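Local coordinates for lipoxygenase (Cyanothece sp., PDB 5EK8), which probably adds molecular oxygen to polyunsaturated fatty acids as a non-heme iron 9R-lipoxygenase with a PLAT domain, at residues W163-N168 with A371-R376; T307-Q312 with L340-I345; L29-A34 with R190-Y195. All coordinates share one frame; numbering follows the deposited sequence.

Interaction 1: W163-N168 with A371-R376; sequences WPYDPN and AVACFR
Arg-376 threads between the side chains of Trp-163 and Tyr-165. Its CB leads to CG, which lies 3.6 Å from Trp-163 CB. Arg-376 CD comes next and reaches Tyr-165 CE2 at 3.5 Å. The chain then bends about the CG-CD bond (chi3 73°), which turns the guanidinium back toward the 163-168 loop. Arg-376 NE follows, also 3.5 Å from Tyr-165 CE2. Tyr-165 CE2 sits over one face of the guanidinium, near its rim, and the ring plane is tilted 38° against it. At the tip, Arg-376 NH1 gives a hydrogen bond of 2.9 Å to Trp-163 O. The acceptor lies close to the guanidinium plane, but the N-H approaches from above the carbonyl plane. Asp-491 pairs with NE and Asp-63 with NH1, so this buried charge is matched by two carboxylates.

The Trp-163 ring lies against helix 371-376. Phe-375 CB stands over the six-membered ring of Trp-163, 3.5 Å from its centroid, a CH-pi contact. The two aromatic planes are nearly parallel but slid apart, with centroids 4.7 Å from each other and little overlap. Val-372 CG1 covers a face of the Tyr-165 ring, with CE1 3.6 Å away.

The loop follows strand 152-160 and meets helix 337-377 near its C-terminal end. Helix 482-495 borders the Tyr-165 and Ala-373 side, where His-495 stacks on Tyr-165. Helices 383-391 and 394-404 pack near Phe-375 and Trp-163 respectively.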
ATOM      1  N   TRP A 163       8.755 -16.113  -2.366  1.00 50.92           N
ATOM      2  CA  TRP A 163       8.293 -14.921  -1.654  1.00 49.42           C
ATOM      3  C   TRP A 163       8.981 -14.756  -0.308  1.00 54.58           C
ATOM      4  O   TRP A 163       8.319 -14.711   0.729  1.00 56.31           O
ATOM      5  CB  TRP A 163       6.776 -14.967  -1.459  1.00 49.23           C
ATOM      6  CG  TRP A 163       6.004 -14.588  -2.685  1.00 53.32           C
ATOM      7  CD1 TRP A 163       5.871 -15.318  -3.831  1.00 53.23           C
ATOM      8  CD2 TRP A 163       5.255 -13.384  -2.888  1.00 55.43           C
ATOM      9  NE1 TRP A 163       5.085 -14.643  -4.735  1.00 51.46           N
ATOM     10  CE2 TRP A 163       4.694 -13.453  -4.179  1.00 52.13           C
ATOM     11  CE3 TRP A 163       5.003 -12.254  -2.103  1.00 54.78           C
ATOM     12  CZ2 TRP A 163       3.898 -12.437  -4.702  1.00 50.07           C
ATOM     13  CZ3 TRP A 163       4.209 -11.244  -2.626  1.00 52.74           C
ATOM     14  CH2 TRP A 163       3.667 -11.344  -3.912  1.00 47.33           C
ATOM     15  N   PRO A 164      10.319 -14.660  -0.316  1.00 57.93           N
ATOM     16  CA  PRO A 164      11.043 -14.610   0.956  1.00 55.93           C
ATOM     17  C   PRO A 164      10.792 -13.309   1.701  1.00 55.93           C
ATOM     18  O   PRO A 164      10.536 -12.285   1.067  1.00 53.92           O
ATOM     19  CB  PRO A 164      12.507 -14.723   0.528  1.00 56.20           C
ATOM     20  CG  PRO A 164      12.533 -14.136  -0.838  1.00 57.31           C
ATOM     21  CD  PRO A 164      11.224 -14.511  -1.473  1.00 56.42           C
ATOM     22  N   TYR A 165      10.856 -13.357   3.029  1.00 55.55           N
ATOM     23  CA  TYR A 165      10.706 -12.157   3.840  1.00 50.07           C
ATOM     24  C   TYR A 165      12.007 -11.368   3.895  1.00 52.26           C
ATOM     25  O   TYR A 165      13.093 -11.944   3.924  1.00 51.29           O
ATOM     26  CB  TYR A 165      10.256 -12.512   5.256  1.00 43.24           C
ATOM     27  CG  TYR A 165       8.773 -12.757   5.393  1.00 41.55           C
ATOM     28  CD1 TYR A 165       7.888 -11.700   5.521  1.00 40.06           C
ATOM     29  CD2 TYR A 165       8.258 -14.044   5.403  1.00 41.35           C
ATOM     30  CE1 TYR A 165       6.536 -11.914   5.651  1.00 38.16           C
ATOM     31  CE2 TYR A 165       6.899 -14.265   5.534  1.00 41.79           C
ATOM     32  CZ  TYR A 165       6.044 -13.194   5.656  1.00 38.87           C
ATOM     33  OH  TYR A 165       4.690 -13.397   5.788  1.00 48.81           O
ATOM     34  N   ASP A 166      11.884 -10.044   3.900  1.00 47.86           N
ATOM     35  CA  ASP A 166      13.032  -9.159   4.065  1.00 54.28           C
ATOM     36  C   ASP A 166      13.448  -9.148   5.532  1.00 59.37           C
ATOM     37  O   ASP A 166      12.681  -8.712   6.391  1.00 64.88           O
ATOM     38  CB  ASP A 166      12.697  -7.740   3.592  1.00 55.46           C
ATOM     39  CG  ASP A 166      13.930  -6.871   3.402  1.00 60.35           C
ATOM     40  OD1 ASP A 166      13.834  -5.879   2.651  1.00 66.16           O
ATOM     41  OD2 ASP A 166      14.990  -7.167   3.990  1.00 59.78           O
ATOM     42  N   PRO A 167      14.661  -9.637   5.830  1.00 60.63           N
ATOM     43  CA  PRO A 167      15.154  -9.685   7.212  1.00 63.19           C
ATOM     44  C   PRO A 167      15.776  -8.370   7.678  1.00 68.64           C
ATOM     45  O   PRO A 167      16.181  -8.262   8.834  1.00 73.42           O
ATOM     46  CB  PRO A 167      16.209 -10.788   7.159  1.00 59.28           C
ATOM     47  CG  PRO A 167      16.754 -10.690   5.775  1.00 60.15           C
ATOM     48  CD  PRO A 167      15.604 -10.262   4.886  1.00 60.12           C
ATOM     49  N   ASN A 168      15.847  -7.386   6.788  1.00 73.96           N
ATOM     50  CA  ASN A 168      16.453  -6.101   7.114  1.00 72.33           C
ATOM     51  C   ASN A 168      15.421  -5.016   7.383  1.00 70.05           C
ATOM     52  O   ASN A 168      15.767  -3.901   7.773  1.00 73.75           O
ATOM     53  CB  ASN A 168      17.384  -5.658   5.990  1.00 73.50           C
ATOM     54  CG  ASN A 168      18.639  -6.499   5.914  1.00 81.09           C
ATOM     55  OD1 ASN A 168      19.231  -6.839   6.941  1.00 82.91           O
ATOM     56  ND2 ASN A 168      19.046  -6.852   4.699  1.00 84.25           N
ATOM     57  N   ALA A 371      -0.119  -9.248   1.985  1.00 39.94           N
ATOM     58  CA  ALA A 371       0.207  -9.655   0.620  1.00 47.00           C
ATOM     59  C   ALA A 371       1.192 -10.820   0.615  1.00 45.81           C
ATOM     60  O   ALA A 371       0.897 -11.899   0.087  1.00 50.40           O
ATOM     61  CB  ALA A 371       0.770  -8.485  -0.168  1.00 50.97           C
ATOM     62  N   VAL A 372       2.354 -10.599   1.219  1.00 39.10           N
ATOM     63  CA  VAL A 372       3.399 -11.611   1.265  1.00 43.03           C
ATOM     64  C   VAL A 372       2.888 -12.931   1.835  1.00 43.50           C
ATOM     65  O   VAL A 372       3.057 -13.982   1.212  1.00 43.27           O
ATOM     66  CB  VAL A 372       4.604 -11.138   2.095  1.00 42.56           C
ATOM     67  CG1 VAL A 372       5.639 -12.241   2.183  1.00 41.25           C
ATOM     68  CG2 VAL A 372       5.211  -9.878   1.478  1.00 42.65           C
ATOM     69  N   ALA A 373       2.248 -12.875   3.001  1.00 46.27           N
ATOM     70  CA  ALA A 373       1.688 -14.083   3.606  1.00 44.89           C
ATOM     71  C   ALA A 373       0.705 -14.783   2.662  1.00 53.45           C
ATOM     72  O   ALA A 373       0.760 -16.009   2.470  1.00 60.21           O
ATOM     73  CB  ALA A 373       1.009 -13.748   4.912  1.00 40.74           C
ATOM     74  N   CYS A 374      -0.184 -13.987   2.071  1.00 48.15           N
ATOM     75  CA  CYS A 374      -1.212 -14.491   1.170  1.00 45.93           C
ATOM     76  C   CYS A 374      -0.621 -15.280   0.017  1.00 46.99           C
ATOM     77  O   CYS A 374      -0.952 -16.450  -0.179  1.00 47.87           O
ATOM     78  CB  CYS A 374      -2.053 -13.337   0.623  1.00 45.71           C
ATOM     79  SG  CYS A 374      -3.128 -13.784  -0.756  1.00 47.31           S
ATOM     80  N   PHE A 375       0.251 -14.635  -0.748  1.00 48.13           N
ATOM     81  CA  PHE A 375       0.851 -15.286  -1.904  1.00 50.14           C
ATOM     82  C   PHE A 375       1.770 -16.423  -1.482  1.00 51.69           C
ATOM     83  O   PHE A 375       2.058 -17.323  -2.268  1.00 53.95           O
ATOM     84  CB  PHE A 375       1.613 -14.271  -2.762  1.00 47.99           C
ATOM     85  CG  PHE A 375       0.719 -13.428  -3.627  1.00 51.57           C
ATOM     86  CD1 PHE A 375       0.270 -13.903  -4.849  1.00 50.23           C
ATOM     87  CD2 PHE A 375       0.315 -12.168  -3.217  1.00 51.11           C
ATOM     88  CE1 PHE A 375      -0.553 -13.138  -5.645  1.00 50.11           C
ATOM     89  CE2 PHE A 375      -0.510 -11.399  -4.010  1.00 48.35           C
ATOM     90  CZ  PHE A 375      -0.944 -11.885  -5.224  1.00 50.26           C
ATOM     91  N   ARG A 376       2.225 -16.383  -0.234  1.00 49.89           N
ATOM     92  CA  ARG A 376       3.058 -17.454   0.284  1.00 46.25           C
ATOM     93  C   ARG A 376       2.259 -18.725   0.527  1.00 46.74           C
ATOM     94  O   ARG A 376       2.751 -19.819   0.265  1.00 48.67           O
ATOM     95  CB  ARG A 376       3.746 -17.032   1.580  1.00 45.01           C
ATOM     96  CG  ARG A 376       5.065 -16.315   1.388  1.00 44.26           C
ATOM     97  CD  ARG A 376       5.641 -15.879   2.732  1.00 40.59           C
ATOM     98  NE  ARG A 376       6.169 -17.005   3.493  1.00 35.32           N
ATOM     99  CZ  ARG A 376       7.456 -17.324   3.545  1.00 42.86           C
ATOM    100  NH1 ARG A 376       8.348 -16.596   2.888  1.00 43.77           N
ATOM    101  NH2 ARG A 376       7.857 -18.365   4.259  1.00 52.37           N
TER

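Interaction 2: T307-Q312 with L340-I345; sequences TMITIQ and LQAKRI
Ile-309 and Ile-311, two residues apart on the strand, point from one side of strand 307-312 at helix 340-345. Both have CG1 beside the backbone N and anti to the carbonyl carbon (chi1 -62° and -61°). With the rest of each chain extended, CD1 is the leading atom in both.

The two tips land on different parts of the helix. Ile-309 CD1 meets the aliphatic part of Lys-343, with CG 3.8 Å away, and the two side chains cross at about a right angle. Lys-343 NZ forms a salt bridge with Asp-247. Ile-311 CD1 rests on Ala-342, 3.7 Å from its CA, and also touches Ile-345 CD1 at 3.7 Å. Ile-311 and Ile-345 approach at a slant. Ala-342 CB faces the strand between Ile-309 and Ile-311, 3.8 Å from Ile-311 CD1 and 4.2 Å from Ile-309 CG2. No hydrogen bond joins the segments. The contact is buried and apolar.

The axes come within 8.9 Å and cross at 68°. Phe-250 of helix 247-256 flanks Ile-309 and Lys-343. The arrangement is a helix laid across one face of an antiparallel sheet, here by the long helix that later supplies the iron ligands His-359 and His-364.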
ATOM      1  N   THR A 307     -13.433  26.382  16.767  1.00 53.71           N
ATOM      2  CA  THR A 307     -13.469  27.344  17.863  1.00 54.11           C
ATOM      3  C   THR A 307     -12.109  27.998  18.099  1.00 49.34           C
ATOM      4  O   THR A 307     -12.031  29.207  18.319  1.00 47.49           O
ATOM      5  CB  THR A 307     -13.943  26.687  19.158  1.00 62.08           C
ATOM      6  OG1 THR A 307     -13.032  25.645  19.522  1.00 67.85           O
ATOM      7  CG2 THR A 307     -15.322  26.095  18.959  1.00 65.66           C
ATOM      8  N   MET A 308     -11.045  27.201  18.066  1.00 46.72           N
ATOM      9  CA  MET A 308      -9.690  27.745  18.121  1.00 49.84           C
ATOM     10  C   MET A 308      -8.657  26.772  17.569  1.00 46.67           C
ATOM     11  O   MET A 308      -8.957  25.620  17.293  1.00 47.91           O
ATOM     12  CB  MET A 308      -9.307  28.137  19.553  1.00 54.00           C
ATOM     13  CG  MET A 308      -9.138  26.971  20.515  1.00 56.07           C
ATOM     14  SD  MET A 308      -8.504  27.517  22.120  1.00 58.03           S
ATOM     15  CE  MET A 308      -9.784  28.659  22.643  1.00 36.98           C
ATOM     16  N   ILE A 309      -7.441  27.269  17.388  1.00 42.58           N
ATOM     17  CA  ILE A 309      -6.306  26.461  16.983  1.00 41.46           C
ATOM     18  C   ILE A 309      -5.140  26.941  17.812  1.00 46.58           C
ATOM     19  O   ILE A 309      -4.828  28.133  17.831  1.00 50.62           O
ATOM     20  CB  ILE A 309      -5.965  26.593  15.472  1.00 38.96           C
ATOM     21  CG1 ILE A 309      -7.118  26.103  14.592  1.00 38.62           C
ATOM     22  CG2 ILE A 309      -4.688  25.828  15.130  1.00 32.51           C
ATOM     23  CD1 ILE A 309      -6.853  26.268  13.120  1.00 40.67           C
ATOM     24  N   THR A 310      -4.514  26.018  18.527  1.00 45.15           N
ATOM     25  CA  THR A 310      -3.340  26.354  19.303  1.00 43.06           C
ATOM     26  C   THR A 310      -2.105  25.841  18.582  1.00 42.26           C
ATOM     27  O   THR A 310      -2.118  24.758  17.977  1.00 37.87           O
ATOM     28  CB  THR A 310      -3.406  25.773  20.721  1.00 42.58           C
ATOM     29  OG1 THR A 310      -3.142  24.363  20.679  1.00 45.27           O
ATOM     30  CG2 THR A 310      -4.775  26.025  21.322  1.00 37.13           C
ATOM     31  N   ILE A 311      -1.046  26.639  18.637  1.00 43.61           N
ATOM     32  CA  ILE A 311       0.197  26.288  17.970  1.00 45.28           C
ATOM     33  C   ILE A 311       1.383  26.447  18.915  1.00 48.58           C
ATOM     34  O   ILE A 311       1.625  27.524  19.458  1.00 46.15           O
ATOM     35  CB  ILE A 311       0.435  27.149  16.711  1.00 40.25           C
ATOM     36  CG1 ILE A 311      -0.687  26.946  15.690  1.00 43.48           C
ATOM     37  CG2 ILE A 311       1.780  26.812  16.086  1.00 39.05           C
ATOM     38  CD1 ILE A 311      -0.551  27.824  14.449  1.00 44.83           C
ATOM     39  N   GLN A 312       2.122  25.364  19.111  1.00 46.10           N
ATOM     40  CA  GLN A 312       3.321  25.424  19.933  1.00 47.31           C
ATOM     41  C   GLN A 312       4.514  24.911  19.134  1.00 47.61           C
ATOM     42  O   GLN A 312       4.583  23.732  18.801  1.00 47.01           O
ATOM     43  CB  GLN A 312       3.132  24.622  21.218  1.00 45.55           C
ATOM     44  CG  GLN A 312       4.225  24.850  22.225  1.00 46.05           C
ATOM     45  CD  GLN A 312       3.962  24.162  23.536  1.00 44.31           C
ATOM     46  OE1 GLN A 312       4.324  24.678  24.586  1.00 39.34           O
ATOM     47  NE2 GLN A 312       3.324  22.993  23.487  1.00 30.52           N
ATOM     48  N   LEU A 340      -6.012  32.634   9.645  1.00 42.52           N
ATOM     49  CA  LEU A 340      -5.796  31.966   8.356  1.00 46.01           C
ATOM     50  C   LEU A 340      -4.468  31.195   8.310  1.00 47.87           C
ATOM     51  O   LEU A 340      -4.398  30.054   7.824  1.00 48.63           O
ATOM     52  CB  LEU A 340      -5.843  32.988   7.216  1.00 45.09           C
ATOM     53  CG  LEU A 340      -7.215  33.600   6.920  1.00 42.32           C
ATOM     54  CD1 LEU A 340      -7.074  34.936   6.207  1.00 35.53           C
ATOM     55  CD2 LEU A 340      -8.056  32.634   6.106  1.00 37.34           C
ATOM     56  N   GLN A 341      -3.420  31.824   8.829  1.00 49.36           N
ATOM     57  CA  GLN A 341      -2.090  31.223   8.881  1.00 51.38           C
ATOM     58  C   GLN A 341      -2.061  30.010   9.817  1.00 49.11           C
ATOM     59  O   GLN A 341      -1.403  29.005   9.527  1.00 47.17           O
ATOM     60  CB  GLN A 341      -1.058  32.271   9.311  1.00 51.36           C
ATOM     61  CG  GLN A 341      -0.794  33.326   8.239  1.00 53.53           C
ATOM     62  CD  GLN A 341      -0.295  34.643   8.808  1.00 57.46           C
ATOM     63  OE1 GLN A 341      -0.012  34.756  10.001  1.00 56.83           O
ATOM     64  NE2 GLN A 341      -0.196  35.652   7.953  1.00 64.72           N
ATOM     65  N   ALA A 342      -2.789  30.103  10.929  1.00 45.82           N
ATOM     66  CA  ALA A 342      -2.954  28.959  11.822  1.00 44.15           C
ATOM     67  C   ALA A 342      -3.613  27.795  11.083  1.00 45.95           C
ATOM     68  O   ALA A 342      -3.169  26.645  11.190  1.00 43.91           O
ATOM     69  CB  ALA A 342      -3.771  29.345  13.047  1.00 39.80           C
ATOM     70  N   LYS A 343      -4.665  28.097  10.324  1.00 44.39           N
ATOM     71  CA  LYS A 343      -5.375  27.062   9.576  1.00 42.06           C
ATOM     72  C   LYS A 343      -4.462  26.392   8.550  1.00 40.91           C
ATOM     73  O   LYS A 343      -4.514  25.172   8.351  1.00 39.49           O
ATOM     74  CB  LYS A 343      -6.612  27.643   8.887  1.00 43.56           C
ATOM     75  CG  LYS A 343      -7.838  27.713   9.781  1.00 44.94           C
ATOM     76  CD  LYS A 343      -9.049  28.242   9.029  1.00 44.12           C
ATOM     77  CE  LYS A 343      -8.828  29.672   8.560  1.00 48.29           C
ATOM     78  NZ  LYS A 343     -10.081  30.296   8.043  1.00 50.36           N
ATOM     79  N   ARG A 344      -3.614  27.188   7.907  1.00 44.64           N
ATOM     80  CA  ARG A 344      -2.667  26.619   6.953  1.00 44.79           C
ATOM     81  C   ARG A 344      -1.650  25.701   7.649  1.00 46.43           C
ATOM     82  O   ARG A 344      -1.348  24.602   7.158  1.00 42.84           O
ATOM     83  CB  ARG A 344      -1.943  27.728   6.191  1.00 38.96           C
ATOM     84  CG  ARG A 344      -0.978  27.216   5.132  1.00 37.76           C
ATOM     85  CD  ARG A 344      -0.309  28.373   4.432  1.00 41.15           C
ATOM     86  NE  ARG A 344       0.791  27.955   3.571  1.00 44.11           N
ATOM     87  CZ  ARG A 344       1.749  28.778   3.157  1.00 51.14           C
ATOM     88  NH1 ARG A 344       1.737  30.049   3.538  1.00 48.04           N
ATOM     89  NH2 ARG A 344       2.719  28.332   2.370  1.00 57.13           N
ATOM     90  N   ILE A 345      -1.125  26.156   8.787  1.00 45.73           N
ATOM     91  CA  ILE A 345      -0.170  25.362   9.563  1.00 42.53           C
ATOM     92  C   ILE A 345      -0.771  24.010   9.965  1.00 43.36           C
ATOM     93  O   ILE A 345      -0.147  22.952   9.778  1.00 43.75           O
ATOM     94  CB  ILE A 345       0.297  26.111  10.826  1.00 36.47           C
ATOM     95  CG1 ILE A 345       1.193  27.288  10.439  1.00 33.35           C
ATOM     96  CG2 ILE A 345       1.060  25.173  11.744  1.00 32.17           C
ATOM     97  CD1 ILE A 345       1.807  28.005  11.614  1.00 33.43           C
TER

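Interaction 3: L29-A34 with R190-Y195; sequences LIEEKA and RKFQAY
The Phe-192 ring is met at its edge, near its plane, by two residues of helix 29-34. Ile-30 CD1 lies 3.7 Å from Phe-192 CE1, and Glu-31 CG lies 3.7 Å from Phe-192 CZ. The Glu-31 side chain crosses that of Phe-192 at about a right angle, and its carboxylate plane is turned 62° from the ring. The closest approach is by the methylene CG; the carboxylate lies slightly farther from the ring. The Tyr-195 ring is approached obliquely by the same Ile-30 methyl, with CD1 3.7 Å from Tyr-195 CE2. CD1 thus reaches both rings, and Ile-30 CG2 also touches Phe-192 CE1. The extended Ile-30 chain carries CD1 into this position, with CG1 anti to the carbonyl carbon (chi1 -68°).

The two helices run nearly antiparallel, at 157°, and their axes come no nearer than 11.4 Å. Large side chains span this distance. Helix 24-36 precedes the beta strands within 53-160, which probably form the PLAT domain, and helix 188-214 follows them. Shortening Phe-192 to an alanine is likely to open a gap beside Ile-30 and leave the Glu-31 methylene without its apolar neighbour.

Ile-30 CG2 also packs on Lys-191 CD at 3.8 Å. Farther out, Lys-191 NZ is 4.5 Å from Lys-33 NZ, a like-charge pair that is likely to be mildly unfavourable. A salt bridge from Lys-191 to Asp-185 should offset this. Ile-21 of helix 2-21 touches both Ile-30 and Tyr-195. On helix 188-214, Arg-190 donates to Asn-667 O and touches the C-terminal iron ligand Ile-668.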
ATOM      1  N   LEU A  29       9.226  -3.796 -25.624  1.00 65.39           N
ATOM      2  CA  LEU A  29       9.986  -4.483 -24.579  1.00 65.66           C
ATOM      3  C   LEU A  29       9.124  -4.848 -23.379  1.00 67.29           C
ATOM      4  O   LEU A  29       9.235  -5.950 -22.845  1.00 69.44           O
ATOM      5  CB  LEU A  29      11.168  -3.630 -24.123  1.00 66.14           C
ATOM      6  CG  LEU A  29      12.347  -3.614 -25.098  1.00 69.54           C
ATOM      7  CD1 LEU A  29      13.569  -3.010 -24.432  1.00 71.82           C
ATOM      8  CD2 LEU A  29      12.645  -5.015 -25.627  1.00 69.56           C
ATOM      9  N   ILE A  30       8.270  -3.921 -22.957  1.00 65.44           N
ATOM     10  CA  ILE A  30       7.369  -4.161 -21.836  1.00 63.78           C
ATOM     11  C   ILE A  30       6.431  -5.324 -22.127  1.00 64.80           C
ATOM     12  O   ILE A  30       6.354  -6.284 -21.358  1.00 68.73           O
ATOM     13  CB  ILE A  30       6.529  -2.913 -21.508  1.00 64.11           C
ATOM     14  CG1 ILE A  30       7.414  -1.804 -20.943  1.00 66.99           C
ATOM     15  CG2 ILE A  30       5.432  -3.257 -20.520  1.00 63.70           C
ATOM     16  CD1 ILE A  30       6.657  -0.538 -20.605  1.00 67.89           C
ATOM     17  N   GLU A  31       5.727  -5.232 -23.251  1.00 68.48           N
ATOM     18  CA  GLU A  31       4.756  -6.247 -23.636  1.00 67.97           C
ATOM     19  C   GLU A  31       5.391  -7.629 -23.753  1.00 62.36           C
ATOM     20  O   GLU A  31       4.800  -8.635 -23.345  1.00 60.08           O
ATOM     21  CB  GLU A  31       4.081  -5.859 -24.955  1.00 71.58           C
ATOM     22  CG  GLU A  31       3.120  -4.685 -24.833  1.00 81.15           C
ATOM     23  CD  GLU A  31       2.523  -4.262 -26.169  1.00 90.81           C
ATOM     24  OE1 GLU A  31       3.274  -4.177 -27.167  1.00 91.77           O
ATOM     25  OE2 GLU A  31       1.300  -4.013 -26.222  1.00 97.58           O
ATOM     26  N   GLU A  32       6.600  -7.684 -24.298  1.00 60.70           N
ATOM     27  CA  GLU A  32       7.251  -8.973 -24.465  1.00 66.18           C
ATOM     28  C   GLU A  32       7.726  -9.505 -23.120  1.00 70.86           C
ATOM     29  O   GLU A  32       7.588 -10.695 -22.849  1.00 72.66           O
ATOM     30  CB  GLU A  32       8.393  -8.874 -25.473  1.00 70.69           C
ATOM     31  CG  GLU A  32       7.884  -9.009 -26.905  1.00 78.62           C
ATOM     32  CD  GLU A  32       8.906  -8.635 -27.957  1.00 81.09           C
ATOM     33  OE1 GLU A  32      10.098  -8.490 -27.611  1.00 86.50           O
ATOM     34  OE2 GLU A  32       8.505  -8.485 -29.132  1.00 73.46           O
ATOM     35  N   LYS A  33       8.236  -8.616 -22.269  1.00 71.44           N
ATOM     36  CA  LYS A  33       8.577  -8.970 -20.890  1.00 66.00           C
ATOM     37  C   LYS A  33       7.391  -9.627 -20.205  1.00 62.39           C
ATOM     38  O   LYS A  33       7.540 -10.617 -19.489  1.00 67.00           O
ATOM     39  CB  LYS A  33       9.011  -7.730 -20.107  1.00 69.16           C
ATOM     40  CG  LYS A  33       9.520  -8.007 -18.699  1.00 72.56           C
ATOM     41  CD  LYS A  33       9.920  -6.697 -18.029  1.00 78.26           C
ATOM     42  CE  LYS A  33      10.815  -6.917 -16.814  1.00 84.64           C
ATOM     43  NZ  LYS A  33      11.472  -5.653 -16.362  1.00 84.17           N
ATOM     44  N   ALA A  34       6.209  -9.067 -20.438  1.00 57.91           N
ATOM     45  CA  ALA A  34       4.978  -9.635 -19.908  1.00 61.43           C
ATOM     46  C   ALA A  34       4.665 -10.996 -20.517  1.00 65.94           C
ATOM     47  O   ALA A  34       4.191 -11.897 -19.821  1.00 70.76           O
ATOM     48  CB  ALA A  34       3.825  -8.688 -20.145  1.00 62.16           C
ATOM     49  N   ARG A 190      -1.065  -0.822 -16.314  1.00 54.31           N
ATOM     50  CA  ARG A 190      -0.561  -0.054 -15.177  1.00 51.74           C
ATOM     51  C   ARG A 190       0.795   0.584 -15.501  1.00 50.85           C
ATOM     52  O   ARG A 190       1.020   1.776 -15.241  1.00 52.46           O
ATOM     53  CB  ARG A 190      -0.474  -0.970 -13.946  1.00 51.81           C
ATOM     54  CG  ARG A 190       0.407  -0.489 -12.808  1.00 50.29           C
ATOM     55  CD  ARG A 190      -0.066   0.838 -12.236  1.00 48.38           C
ATOM     56  NE  ARG A 190       0.816   1.318 -11.174  1.00 41.96           N
ATOM     57  CZ  ARG A 190       2.074   1.712 -11.362  1.00 44.70           C
ATOM     58  NH1 ARG A 190       2.799   2.135 -10.335  1.00 41.04           N
ATOM     59  NH2 ARG A 190       2.614   1.685 -12.574  1.00 51.65           N
ATOM     60  N   LYS A 191       1.681  -0.211 -16.097  1.00 49.23           N
ATOM     61  CA  LYS A 191       2.979   0.273 -16.557  1.00 45.07           C
ATOM     62  C   LYS A 191       2.846   1.411 -17.575  1.00 43.54           C
ATOM     63  O   LYS A 191       3.468   2.466 -17.430  1.00 43.78           O
ATOM     64  CB  LYS A 191       3.784  -0.872 -17.175  1.00 43.26           C
ATOM     65  CG  LYS A 191       4.223  -1.947 -16.197  1.00 44.33           C
ATOM     66  CD  LYS A 191       5.399  -2.735 -16.756  1.00 42.25           C
ATOM     67  CE  LYS A 191       5.918  -3.773 -15.759  1.00 36.98           C
ATOM     68  NZ  LYS A 191       7.166  -4.451 -16.254  1.00 35.12           N
ATOM     69  N   PHE A 192       2.025   1.186 -18.599  1.00 42.62           N
ATOM     70  CA  PHE A 192       1.830   2.161 -19.668  1.00 45.42           C
ATOM     71  C   PHE A 192       1.283   3.487 -19.147  1.00 47.96           C
ATOM     72  O   PHE A 192       1.776   4.557 -19.508  1.00 45.83           O
ATOM     73  CB  PHE A 192       0.893   1.597 -20.734  1.00 46.78           C
ATOM     74  CG  PHE A 192       1.520   0.538 -21.592  1.00 52.42           C
ATOM     75  CD1 PHE A 192       2.893   0.369 -21.614  1.00 56.75           C
ATOM     76  CD2 PHE A 192       0.737  -0.285 -22.380  1.00 55.06           C
ATOM     77  CE1 PHE A 192       3.474  -0.607 -22.406  1.00 57.99           C
ATOM     78  CE2 PHE A 192       1.311  -1.261 -23.177  1.00 56.27           C
ATOM     79  CZ  PHE A 192       2.681  -1.421 -23.191  1.00 56.09           C
ATOM     80  N   GLN A 193       0.266   3.411 -18.294  1.00 51.09           N
ATOM     81  CA  GLN A 193      -0.289   4.605 -17.664  1.00 52.38           C
ATOM     82  C   GLN A 193       0.783   5.335 -16.864  1.00 51.32           C
ATOM     83  O   GLN A 193       0.895   6.566 -16.929  1.00 51.33           O
ATOM     84  CB  GLN A 193      -1.466   4.252 -16.756  1.00 50.66           C
ATOM     85  CG  GLN A 193      -2.719   3.845 -17.497  1.00 55.73           C
ATOM     86  CD  GLN A 193      -3.968   4.118 -16.688  1.00 61.75           C
ATOM     87  OE1 GLN A 193      -3.916   4.805 -15.665  1.00 59.15           O
ATOM     88  NE2 GLN A 193      -5.101   3.580 -17.138  1.00 65.78           N
ATOM     89  N   ALA A 194       1.577   4.572 -16.121  1.00 51.61           N
ATOM     90  CA  ALA A 194       2.640   5.178 -15.328  1.00 58.76           C
ATOM     91  C   ALA A 194       3.596   5.977 -16.206  1.00 56.18           C
ATOM     92  O   ALA A 194       3.830   7.168 -15.970  1.00 50.78           O
ATOM     93  CB  ALA A 194       3.401   4.115 -14.548  1.00 60.70           C
ATOM     94  N   TYR A 195       4.132   5.320 -17.230  1.00 60.37           N
ATOM     95  CA  TYR A 195       5.148   5.933 -18.074  1.00 61.58           C
ATOM     96  C   TYR A 195       4.579   7.096 -18.879  1.00 58.78           C
ATOM     97  O   TYR A 195       5.284   8.061 -19.170  1.00 58.42           O
ATOM     98  CB  TYR A 195       5.774   4.880 -18.993  1.00 68.97           C
ATOM     99  CG  TYR A 195       6.626   3.888 -18.229  1.00 76.59           C
ATOM    100  CD1 TYR A 195       7.594   4.330 -17.331  1.00 79.83           C
ATOM    101  CD2 TYR A 195       6.444   2.516 -18.375  1.00 78.10           C
ATOM    102  CE1 TYR A 195       8.373   3.437 -16.616  1.00 82.48           C
ATOM    103  CE2 TYR A 195       7.219   1.610 -17.661  1.00 80.79           C
ATOM    104  CZ  TYR A 195       8.183   2.078 -16.780  1.00 82.31           C
ATOM    105  OH  TYR A 195       8.958   1.189 -16.062  1.00 79.82           O
TER

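In the fold
Interactions 1 and 2 are buried, and both use helix 337-377. They hold it at stations near its two ends, about 43 Å apart between centres and on opposite sides of the chain's centre. Interaction 2 is purely apolar, sheet against helix. Interaction 1 joins a loop to the helix and mixes aromatic packing with a buried arginine. Interaction 3 lies at the surface, where two helices meet through one buried isoleucine, two aromatic rings and the stems of charged residues. Along the chain, interaction 2 is nested within the loop closed by interaction 1, whereas interactions 1 and 3 interleave. No two of the contacts touch; interactions 1 and 3 come closest, about 14 Å between nearest atoms.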